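Local coordinates for protein DNA polymerase sliding clamp (Archaeoglobus fulgidus, PDB 1RWZ) that assembles into a ring-shaped homotrimer through which DNA passes, and probably tethers DNA polymerase and other replication proteins to it, at residues Ile2-Thr7 with Glu57-Asp62; Leu30-His35 with Asp62-Ile67; Val152-Asp157 with Ser191-Asp196. One frame throughout, in Å; residues are numbered along the deposited sequence.

Interaction 1: residues Ile2-Thr7 with Glu57-Asp62; sequences IDVIMT and EVYNID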
loop_
_atom_site.group_PDB
_atom_site.type_symbol
_atom_site.label_atom_id
_atom_site.label_comp_id
_atom_site.label_asym_id
_atom_site.label_seq_id
_atom_site.Cartn_x
_atom_site.Cartn_y
_atom_site.Cartn_z
ATOM N N ILE A 2 -4.318 -3.505 -38.833
ATOM C CA ILE A 2 -4.909 -2.712 -37.767
ATOM C C ILE A 2 -3.743 -2.020 -37.077
ATOM O O ILE A 2 -2.748 -2.660 -36.742
ATOM C CB ILE A 2 -5.626 -3.598 -36.731
ATOM C CG1 ILE A 2 -6.887 -4.206 -37.347
ATOM C CG2 ILE A 2 -5.953 -2.787 -35.486
ATOM C CD1 ILE A 2 -7.561 -5.228 -36.456
ATOM N N ASP A 3 -3.854 -0.713 -36.882
ATOM C CA ASP A 3 -2.806 0.032 -36.205
ATOM C C ASP A 3 -3.462 1.175 -35.456
ATOM O O ASP A 3 -3.928 2.139 -36.062
ATOM C CB ASP A 3 -1.784 0.565 -37.210
ATOM C CG ASP A 3 -0.659 1.328 -36.545
ATOM O OD1 ASP A 3 -0.416 1.105 -35.339
ATOM O OD2 ASP A 3 -0.007 2.147 -37.230
ATOM N N VAL A 4 -3.511 1.052 -34.135
ATOM C CA VAL A 4 -4.133 2.074 -33.308
ATOM C C VAL A 4 -3.223 2.494 -32.165
ATOM O O VAL A 4 -2.353 1.738 -31.738
ATOM C CB VAL A 4 -5.477 1.568 -32.719
ATOM C CG1 VAL A 4 -6.382 1.080 -33.839
ATOM C CG2 VAL A 4 -5.228 0.441 -31.718
ATOM N N ILE A 5 -3.421 3.713 -31.680
ATOM C CA ILE A 5 -2.640 4.227 -30.568
ATOM C C ILE A 5 -3.629 4.775 -29.551
ATOM O O ILE A 5 -4.533 5.536 -29.896
ATOM C CB ILE A 5 -1.658 5.324 -31.028
ATOM C CG1 ILE A 5 -0.648 4.716 -32.010
ATOM C CG2 ILE A 5 -0.936 5.926 -29.823
ATOM C CD1 ILE A 5 0.433 5.688 -32.489
ATOM N N MET A 6 -3.461 4.363 -28.300
ATOM C CA MET A 6 -4.357 4.762 -27.224
ATOM C C MET A 6 -3.554 5.018 -25.951
ATOM O O MET A 6 -2.408 4.594 -25.851
ATOM C CB MET A 6 -5.355 3.630 -26.977
ATOM C CG MET A 6 -4.687 2.348 -26.468
ATOM S SD MET A 6 -5.628 0.844 -26.847
ATOM C CE MET A 6 -7.058 1.113 -25.868
ATOM N N THR A 7 -4.148 5.704 -24.978
ATOM C CA THR A 7 -3.434 5.957 -23.732
ATOM C C THR A 7 -3.349 4.653 -22.941
ATOM O O THR A 7 -4.211 3.777 -23.074
ATOM C CB THR A 7 -4.144 7.000 -22.849
ATOM O OG1 THR A 7 -5.357 6.443 -22.320
ATOM C CG2 THR A 7 -4.468 8.244 -23.657
ATOM N N GLU A 57 -5.811 8.016 -30.145
ATOM C CA GLU A 57 -4.945 9.091 -30.626
ATOM C C GLU A 57 -4.807 8.858 -32.129
ATOM O O GLU A 57 -4.779 9.802 -32.923
ATOM C CB GLU A 57 -3.566 9.024 -29.962
ATOM C CG GLU A 57 -3.608 8.949 -28.438
ATOM C CD GLU A 57 -4.503 10.006 -27.818
ATOM O OE1 GLU A 57 -4.447 11.175 -28.259
ATOM O OE2 GLU A 57 -5.256 9.672 -26.879
ATOM N N VAL A 58 -4.710 7.583 -32.499
ATOM C CA VAL A 58 -4.615 7.157 -33.895
ATOM C C VAL A 58 -5.484 5.910 -34.047
ATOM O O VAL A 58 -5.439 5.013 -33.209
ATOM C CB VAL A 58 -3.166 6.779 -34.298
ATOM C CG1 VAL A 58 -3.159 6.215 -35.714
ATOM C CG2 VAL A 58 -2.252 8.003 -34.221
ATOM N N TYR A 59 -6.278 5.856 -35.111
ATOM C CA TYR A 59 -7.136 4.700 -35.353
ATOM C C TYR A 59 -7.129 4.420 -36.852
ATOM O O TYR A 59 -7.919 4.994 -37.605
ATOM C CB TYR A 59 -8.569 4.975 -34.873
ATOM C CG TYR A 59 -9.453 3.744 -34.842
ATOM C CD1 TYR A 59 -9.371 2.828 -33.790
ATOM C CD2 TYR A 59 -10.342 3.472 -35.883
ATOM C CE1 TYR A 59 -10.153 1.673 -33.778
ATOM C CE2 TYR A 59 -11.126 2.318 -35.881
ATOM C CZ TYR A 59 -11.025 1.423 -34.826
ATOM O OH TYR A 59 -11.788 0.274 -34.821
ATOM N N ASN A 60 -6.225 3.541 -37.280
ATOM C CA ASN A 60 -6.103 3.196 -38.691
ATOM C C ASN A 60 -6.348 1.726 -38.959
ATOM O O ASN A 60 -5.534 0.882 -38.590
ATOM C CB ASN A 60 -4.709 3.545 -39.217
ATOM C CG ASN A 60 -4.398 5.018 -39.119
ATOM O OD1 ASN A 60 -5.248 5.862 -39.394
ATOM N ND2 ASN A 60 -3.165 5.339 -38.745
ATOM N N ILE A 61 -7.469 1.419 -39.601
ATOM C CA ILE A 61 -7.785 0.041 -39.943
ATOM C C ILE A 61 -8.109 -0.032 -41.430
ATOM O O ILE A 61 -8.612 0.932 -42.010
ATOM C CB ILE A 61 -9.004 -0.498 -39.157
ATOM C CG1 ILE A 61 -10.268 0.270 -39.548
ATOM C CG2 ILE A 61 -8.753 -0.389 -37.662
ATOM C CD1 ILE A 61 -11.540 -0.354 -39.020
ATOM N N ASP A 62 -7.803 -1.166 -42.047
ATOM C CA ASP A 62 -8.106 -1.351 -43.459
ATOM C C ASP A 62 -9.566 -1.770 -43.520
ATOM O O ASP A 62 -10.439 -0.957 -43.824
ATOM C CB ASP A 62 -7.197 -2.425 -44.056
ATOM C CG ASP A 62 -5.785 -1.922 -44.290
ATOM O OD1 ASP A 62 -4.864 -2.756 -44.419
ATOM O OD2 ASP A 62 -5.599 -0.688 -44.358
HETATM O O HOH W 1 -6.360 7.209 -26.384
#

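Interaction 2: residues Leu30-His35 with Asp62-Ile67; sequences LEKGLH and DEEKTI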
loop_
_atom_site.group_PDB
_atom_site.type_symbol
_atom_site.label_atom_id
_atom_site.label_comp_id
_atom_site.label_asym_id
_atom_site.label_seq_id
_atom_site.Cartn_x
_atom_site.Cartn_y
_atom_site.Cartn_z
ATOM N N LEU A 30 -14.021 -2.018 -35.550
ATOM C CA LEU A 30 -14.999 -1.543 -36.522
ATOM C C LEU A 30 -14.642 -0.156 -37.029
ATOM O O LEU A 30 -13.805 0.528 -36.447
ATOM C CB LEU A 30 -16.384 -1.510 -35.878
ATOM C CG LEU A 30 -16.800 -2.767 -35.109
ATOM C CD1 LEU A 30 -18.137 -2.519 -34.432
ATOM C CD2 LEU A 30 -16.879 -3.958 -36.053
ATOM N N GLU A 31 -15.280 0.264 -38.114
ATOM C CA GLU A 31 -15.005 1.582 -38.660
ATOM C C GLU A 31 -15.274 2.661 -37.612
ATOM O O GLU A 31 -14.553 3.657 -37.536
ATOM C CB GLU A 31 -15.864 1.837 -39.902
ATOM C CG GLU A 31 -15.483 0.977 -41.101
ATOM C CD GLU A 31 -14.093 1.290 -41.644
ATOM O OE1 GLU A 31 -13.618 0.539 -42.523
ATOM O OE2 GLU A 31 -13.474 2.283 -41.200
ATOM N N LYS A 32 -16.298 2.441 -36.793
ATOM C CA LYS A 32 -16.682 3.401 -35.762
ATOM C C LYS A 32 -15.851 3.317 -34.479
ATOM O O LYS A 32 -15.912 4.218 -33.637
ATOM C CB LYS A 32 -18.167 3.223 -35.422
ATOM C CG LYS A 32 -18.488 1.950 -34.642
ATOM C CD LYS A 32 -19.719 1.224 -35.197
ATOM C CE LYS A 32 -19.354 0.234 -36.314
ATOM N NZ LYS A 32 -18.678 0.853 -37.495
ATOM N N GLY A 33 -15.082 2.241 -34.329
ATOM C CA GLY A 33 -14.260 2.089 -33.137
ATOM C C GLY A 33 -14.163 0.652 -32.655
ATOM O O GLY A 33 -14.556 -0.280 -33.359
ATOM N N LEU A 34 -13.639 0.473 -31.446
ATOM C CA LEU A 34 -13.480 -0.856 -30.868
ATOM C C LEU A 34 -14.718 -1.295 -30.094
ATOM O O LEU A 34 -15.328 -0.508 -29.369
ATOM C CB LEU A 34 -12.249 -0.872 -29.951
ATOM C CG LEU A 34 -11.858 -2.173 -29.240
ATOM C CD1 LEU A 34 -10.379 -2.119 -28.884
ATOM C CD2 LEU A 34 -12.704 -2.373 -27.987
ATOM N N HIS A 35 -15.091 -2.562 -30.261
ATOM C CA HIS A 35 -16.246 -3.121 -29.574
ATOM C C HIS A 35 -15.935 -4.528 -29.076
ATOM O O HIS A 35 -15.255 -5.291 -29.758
ATOM C CB HIS A 35 -17.451 -3.191 -30.517
ATOM C CG HIS A 35 -18.658 -3.830 -29.901
ATOM N ND1 HIS A 35 -19.468 -3.177 -28.996
ATOM C CD2 HIS A 35 -19.167 -5.080 -30.025
ATOM C CE1 HIS A 35 -20.421 -3.996 -28.589
ATOM N NE2 HIS A 35 -20.260 -5.157 -29.197
ATOM N N ASP A 62 -7.803 -1.166 -42.047
ATOM C CA ASP A 62 -8.106 -1.351 -43.459
ATOM C C ASP A 62 -9.566 -1.770 -43.520
ATOM O O ASP A 62 -10.439 -0.957 -43.824
ATOM C CB ASP A 62 -7.197 -2.425 -44.056
ATOM C CG ASP A 62 -5.785 -1.922 -44.290
ATOM O OD1 ASP A 62 -4.864 -2.756 -44.419
ATOM O OD2 ASP A 62 -5.599 -0.688 -44.358
ATOM N N GLU A 63 -9.835 -3.031 -43.212
ATOM C CA GLU A 63 -11.203 -3.525 -43.206
ATOM C C GLU A 63 -11.565 -3.814 -41.753
ATOM O O GLU A 63 -10.678 -3.931 -40.906
ATOM C CB GLU A 63 -11.327 -4.810 -44.034
ATOM C CG GLU A 63 -10.629 -6.030 -43.440
ATOM C CD GLU A 63 -9.119 -5.998 -43.604
ATOM O OE1 GLU A 63 -8.443 -6.904 -43.067
ATOM O OE2 GLU A 63 -8.605 -5.076 -44.274
ATOM N N GLU A 64 -12.856 -3.910 -41.457
ATOM C CA GLU A 64 -13.273 -4.209 -40.093
ATOM C C GLU A 64 -12.778 -5.615 -39.799
ATOM O O GLU A 64 -12.937 -6.520 -40.621
ATOM C CB GLU A 64 -14.793 -4.137 -39.963
ATOM C CG GLU A 64 -15.373 -2.775 -40.322
ATOM C CD GLU A 64 -16.812 -2.624 -39.876
ATOM O OE1 GLU A 64 -17.591 -3.580 -40.062
ATOM O OE2 GLU A 64 -17.168 -1.546 -39.349
ATOM N N LYS A 65 -12.173 -5.803 -38.635
ATOM C CA LYS A 65 -11.635 -7.108 -38.287
ATOM C C LYS A 65 -11.939 -7.530 -36.861
ATOM O O LYS A 65 -12.018 -6.703 -35.954
ATOM C CB LYS A 65 -10.118 -7.110 -38.498
ATOM C CG LYS A 65 -9.448 -8.445 -38.202
ATOM C CD LYS A 65 -7.932 -8.311 -38.166
ATOM C CE LYS A 65 -7.376 -7.843 -39.499
ATOM N NZ LYS A 65 -5.899 -7.628 -39.436
ATOM N N THR A 66 -12.110 -8.834 -36.677
ATOM C CA THR A 66 -12.378 -9.402 -35.368
ATOM C C THR A 66 -11.200 -10.297 -35.002
ATOM O O THR A 66 -10.768 -11.117 -35.810
ATOM C CB THR A 66 -13.654 -10.264 -35.376
ATOM O OG1 THR A 66 -14.774 -9.461 -35.768
ATOM C CG2 THR A 66 -13.908 -10.848 -33.992
ATOM N N ILE A 67 -10.670 -10.129 -33.796
ATOM C CA ILE A 67 -9.558 -10.958 -33.344
ATOM C C ILE A 67 -9.924 -11.624 -32.023
ATOM O O ILE A 67 -10.785 -11.135 -31.289
ATOM C CB ILE A 67 -8.255 -10.131 -33.148
ATOM C CG1 ILE A 67 -8.490 -9.006 -32.131
ATOM C CG2 ILE A 67 -7.787 -9.570 -34.485
ATOM C CD1 ILE A 67 -7.224 -8.257 -31.746
HETATM O O HOH W 2 -11.298 1.477 -43.296
#

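Interaction 3: residues Val152-Asp157 with Ser191-Asp196; sequences VIFRSD and SMFSVD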
loop_
_atom_site.group_PDB
_atom_site.type_symbol
_atom_site.label_atom_id
_atom_site.label_comp_id
_atom_site.label_asym_id
_atom_site.label_seq_id
_atom_site.Cartn_x
_atom_site.Cartn_y
_atom_site.Cartn_z
ATOM N N VAL A 152 -28.438 -6.396 -2.322
ATOM C CA VAL A 152 -28.939 -5.037 -2.170
ATOM C C VAL A 152 -30.144 -4.794 -3.058
ATOM O O VAL A 152 -30.277 -5.392 -4.128
ATOM C CB VAL A 152 -27.874 -3.979 -2.539
ATOM C CG1 VAL A 152 -26.765 -3.978 -1.519
ATOM C CG2 VAL A 152 -27.329 -4.256 -3.931
ATOM N N ILE A 153 -31.026 -3.917 -2.603
ATOM C CA ILE A 153 -32.201 -3.559 -3.373
ATOM C C ILE A 153 -31.953 -2.197 -4.014
ATOM O O ILE A 153 -31.472 -1.279 -3.348
ATOM C CB ILE A 153 -33.450 -3.425 -2.478
ATOM C CG1 ILE A 153 -33.873 -4.801 -1.961
ATOM C CG2 ILE A 153 -34.587 -2.780 -3.260
ATOM C CD1 ILE A 153 -34.998 -4.754 -0.942
ATOM N N PHE A 154 -32.241 -2.088 -5.308
ATOM C CA PHE A 154 -32.136 -0.816 -6.019
ATOM C C PHE A 154 -33.588 -0.390 -6.147
ATOM O O PHE A 154 -34.428 -1.162 -6.618
ATOM C CB PHE A 154 -31.546 -0.979 -7.423
ATOM C CG PHE A 154 -30.048 -1.094 -7.455
ATOM C CD1 PHE A 154 -29.366 -0.972 -8.663
ATOM C CD2 PHE A 154 -29.318 -1.345 -6.299
ATOM C CE1 PHE A 154 -27.979 -1.099 -8.718
ATOM C CE2 PHE A 154 -27.929 -1.471 -6.345
ATOM C CZ PHE A 154 -27.260 -1.349 -7.553
ATOM N N ARG A 155 -33.888 0.832 -5.736
ATOM C CA ARG A 155 -35.256 1.317 -5.783
ATOM C C ARG A 155 -35.316 2.732 -6.338
ATOM O O ARG A 155 -34.526 3.592 -5.957
ATOM C CB ARG A 155 -35.839 1.269 -4.369
ATOM C CG ARG A 155 -37.214 1.863 -4.195
ATOM C CD ARG A 155 -37.595 1.804 -2.721
ATOM N NE ARG A 155 -38.776 2.605 -2.411
ATOM C CZ ARG A 155 -39.236 2.800 -1.179
ATOM N NH1 ARG A 155 -38.613 2.253 -0.142
ATOM N NH2 ARG A 155 -40.317 3.543 -0.982
ATOM N N SER A 156 -36.251 2.954 -7.254
ATOM C CA SER A 156 -36.431 4.266 -7.862
ATOM C C SER A 156 -37.908 4.635 -7.905
ATOM O O SER A 156 -38.773 3.780 -8.077
ATOM C CB SER A 156 -35.868 4.264 -9.292
ATOM O OG SER A 156 -35.985 5.535 -9.906
ATOM N N ASP A 157 -38.186 5.918 -7.714
ATOM C CA ASP A 157 -39.541 6.442 -7.794
ATOM C C ASP A 157 -39.412 7.951 -7.895
ATOM O O ASP A 157 -38.304 8.469 -8.035
ATOM C CB ASP A 157 -40.398 6.043 -6.582
ATOM C CG ASP A 157 -39.837 6.535 -5.265
ATOM O OD1 ASP A 157 -39.202 7.607 -5.233
ATOM O OD2 ASP A 157 -40.053 5.845 -4.249
ATOM N N SER A 191 -35.581 -3.668 -7.836
ATOM C CA SER A 191 -34.987 -4.982 -8.093
ATOM C C SER A 191 -33.889 -5.271 -7.071
ATOM O O SER A 191 -33.329 -4.350 -6.481
ATOM C CB SER A 191 -34.385 -5.043 -9.503
ATOM O OG SER A 191 -35.382 -5.015 -10.508
ATOM N N MET A 192 -33.581 -6.547 -6.864
ATOM C CA MET A 192 -32.536 -6.930 -5.916
ATOM C C MET A 192 -31.361 -7.551 -6.665
ATOM O O MET A 192 -31.560 -8.285 -7.632
ATOM C CB MET A 192 -33.084 -7.921 -4.884
ATOM C CG MET A 192 -32.079 -8.290 -3.803
ATOM S SD MET A 192 -32.863 -8.909 -2.305
ATOM C CE MET A 192 -32.524 -7.604 -1.186
ATOM N N PHE A 193 -30.141 -7.254 -6.218
ATOM C CA PHE A 193 -28.937 -7.761 -6.876
ATOM C C PHE A 193 -27.838 -8.208 -5.926
ATOM O O PHE A 193 -27.816 -7.829 -4.756
ATOM C CB PHE A 193 -28.337 -6.690 -7.799
ATOM C CG PHE A 193 -29.298 -6.163 -8.819
ATOM C CD1 PHE A 193 -29.975 -4.963 -8.603
ATOM C CD2 PHE A 193 -29.559 -6.887 -9.977
ATOM C CE1 PHE A 193 -30.905 -4.495 -9.528
ATOM C CE2 PHE A 193 -30.487 -6.432 -10.910
ATOM C CZ PHE A 193 -31.164 -5.234 -10.685
ATOM N N SER A 194 -26.919 -9.008 -6.462
ATOM C CA SER A 194 -25.773 -9.511 -5.715
ATOM C C SER A 194 -24.714 -8.427 -5.546
ATOM O O SER A 194 -24.250 -7.843 -6.528
ATOM C CB SER A 194 -25.146 -10.697 -6.447
ATOM O OG SER A 194 -23.770 -10.818 -6.119
ATOM N N VAL A 195 -24.326 -8.175 -4.302
ATOM C CA VAL A 195 -23.311 -7.169 -4.003
ATOM C C VAL A 195 -21.947 -7.574 -4.557
ATOM O O VAL A 195 -21.179 -6.719 -4.997
ATOM C CB VAL A 195 -23.182 -6.936 -2.475
ATOM C CG1 VAL A 195 -21.984 -6.040 -2.173
ATOM C CG2 VAL A 195 -24.448 -6.287 -1.942
ATOM N N ASP A 196 -21.647 -8.873 -4.537
ATOM C CA ASP A 196 -20.362 -9.366 -5.033
ATOM C C ASP A 196 -20.064 -8.882 -6.448
ATOM O O ASP A 196 -18.965 -8.389 -6.729
ATOM C CB ASP A 196 -20.315 -10.898 -5.011
ATOM C CG ASP A 196 -20.324 -11.470 -3.606
ATOM O OD1 ASP A 196 -19.537 -10.995 -2.760
ATOM O OD2 ASP A 196 -21.111 -12.410 -3.348
#

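Interaction 1: residues Ile2-Thr7 with Glu57-Asp62
A classic beta bulge ends the antiparallel pairing here: Glu57 and Val58 both face Ile5, and Ile5 O takes both of their amides. The bond from Glu57 N to Ile5 O is short, at 2.8 Å, while that from Val58 N to the same Ile5 O is weak, at 3.3 Å. Beyond the bulge the pairing becomes regular. Ile5 N donates to Val58 O, and Asp3 and Asn60 exchange a pair of bonds, with Asp3 N 2.9 Å from Asn60 O. Between these rungs Val4 CA comes 3.2 Å from Val58 O, a bent CA-H...O contact.

On the face carrying Ile2, Val4, Tyr59 and Ile61, the closest side-chain meeting is Val4 CG1 with Tyr59 CD1, at 3.5 Å. Val4 places CG1 beside its own backbone N and opposite the carbonyl carbon (chi1 -54°), and the two side chains run side by side in the same direction, with the methyl meeting the ring obliquely. The ring continues toward strand 24-30, where its hydroxyl bonds Leu30 O. On the face of Ile5 and Val58, the two branched side chains also lie alongside each other, Ile5 CB being 3.9 Å from Val58 CB.

At the bulged end, Glu57 bends at chi2 (-50°) and crosses Ile5 at about a right angle. Its OE2 accepts a bond from a water, 2.7 Å away, that in turn accepts from Thr7 N. Thr7 is the N-cap of helix 8-19, its OG1 bonding Leu10 N. Strand 2-7 pairs on its other edge with strand 86-91, leaving 58-61 at the border of the sheet within this chain, an edge strand whose neighbour runs directly into a helix, as in the N-terminal domain of PCNA-family sliding clamps.

Interaction 2: residues Leu30-His35 with Asp62-Ile67
Glu64 reaches across to the tight turn of Leu30-Gly33 and presents OE2 to the backbone N of Glu31. This bond, 2.9 Å from Glu31 N to Glu64 OE2, is almost straight (176° at the hydrogen) and uses the anti side of the carboxylate, slightly out of its plane. Beyond CG the Glu64 side chain is extended (chi2 -166°), which carries the carboxylate over the start of the turn. There it also lies against Leu30, with OE2 3.6 Å from Leu30 CB and Glu64 CD 4.0 Å from Leu30 CD2.

Lys32, the third residue of the turn, reaches the same oxygen. Its chain folds at chi2, chi3 and chi4, curling NZ back to within 3.4 Å of Glu64 OE2 as a weak salt bridge. Glu31 folds too, at chi2 (-66°): its CG packs 3.5 Å from Glu64 OE2, whereas its own carboxylate runs off toward Asp62. A water sits 2.6 Å from both Glu31 OE1 and Asp62 O, spanning the two segments. The ammonium of Lys32 may balance the charge of Glu64, whose OE2 has Glu31 OE1 5.2 Å away.

The turn, a type I closed by mutual backbone bonds between Leu30 and Gly33, joins strands 24-30 and 33-39 as a hairpin. Glu64 stands just before strand 65-70, which pairs with strand 24-30 on the edge away from 33-39; the contact thus spans the exposed end of three neighbouring strands.

Interaction 3: residues Val152-Asp157 with Ser191-Asp196
Backbone hydrogen bonds join Val152 to Phe193 and Phe154 to Ser191, two bonds to each pair, in a regular antiparallel ladder. Phe193 N lies 2.8 Å from Val152 O, and Phe154 N stands equally close, 2.8 Å, to Ser191 O, nearly along the C=O axis of the latter. Between the rungs, at the non-hydrogen-bonded pair Ile153-Met192, CA-H groups supplement them: Met192 CA is 3.3 Å from Val152 O and Ile153 CA 3.4 Å from Ser191 O.

The aromatic contact is edge-to-face. Phe193 directs its CD1-CE1 edge over one face of Phe154, toward the rim of that ring, with centroids 5.2 Å apart and planes at 61°. Both rings have CG beside the backbone N and opposite the carbonyl carbon (chi1 -80° in Phe154, -55° in Phe193), and the two side chains cross at about a right angle. Leu198 of helix 195-201 touches both.

Aliphatic contacts lie on both faces. Beside the phenylalanines, Val152 crosses Val195, at the start of that helix, methyl against methyl. On the other face the methyl end of Met192, its chain bent at chi3, folds over Ile153; the modelled carbon separations in both pairs are tighter than usual, so their exact values are doubtful.

No side-chain polar group bridges the two segments. Ser191 OG turns instead to Gly216 O and Asn218 N. Every hydrogen bond across the contact is thus between main-chain atoms, while the side chains add a largely buried apolar seam that joins the sheet to helix 195-201.

In the fold
Interactions 1 and 2 are neighbours in the N-terminal half of the chain, their centres about 10 Å apart and Asp62 common to both. Tyr59 OH joins them most directly: it lies 2.6 Å from Leu30 O and 3.2 Å from Gly33 O, its single proton probably serving mainly the nearer carbonyl, so the edge strand of one sheet is tied to the hairpin turn of another. Ile2 CD1 also packs 3.5 Å from Lys65 CD. Interaction 3 belongs to the C-terminal half, across the chain's centre, with its own centre about 39 Å from that of interaction 1 and 36 Å from that of interaction 2. None of the three touches another subunit of the ring.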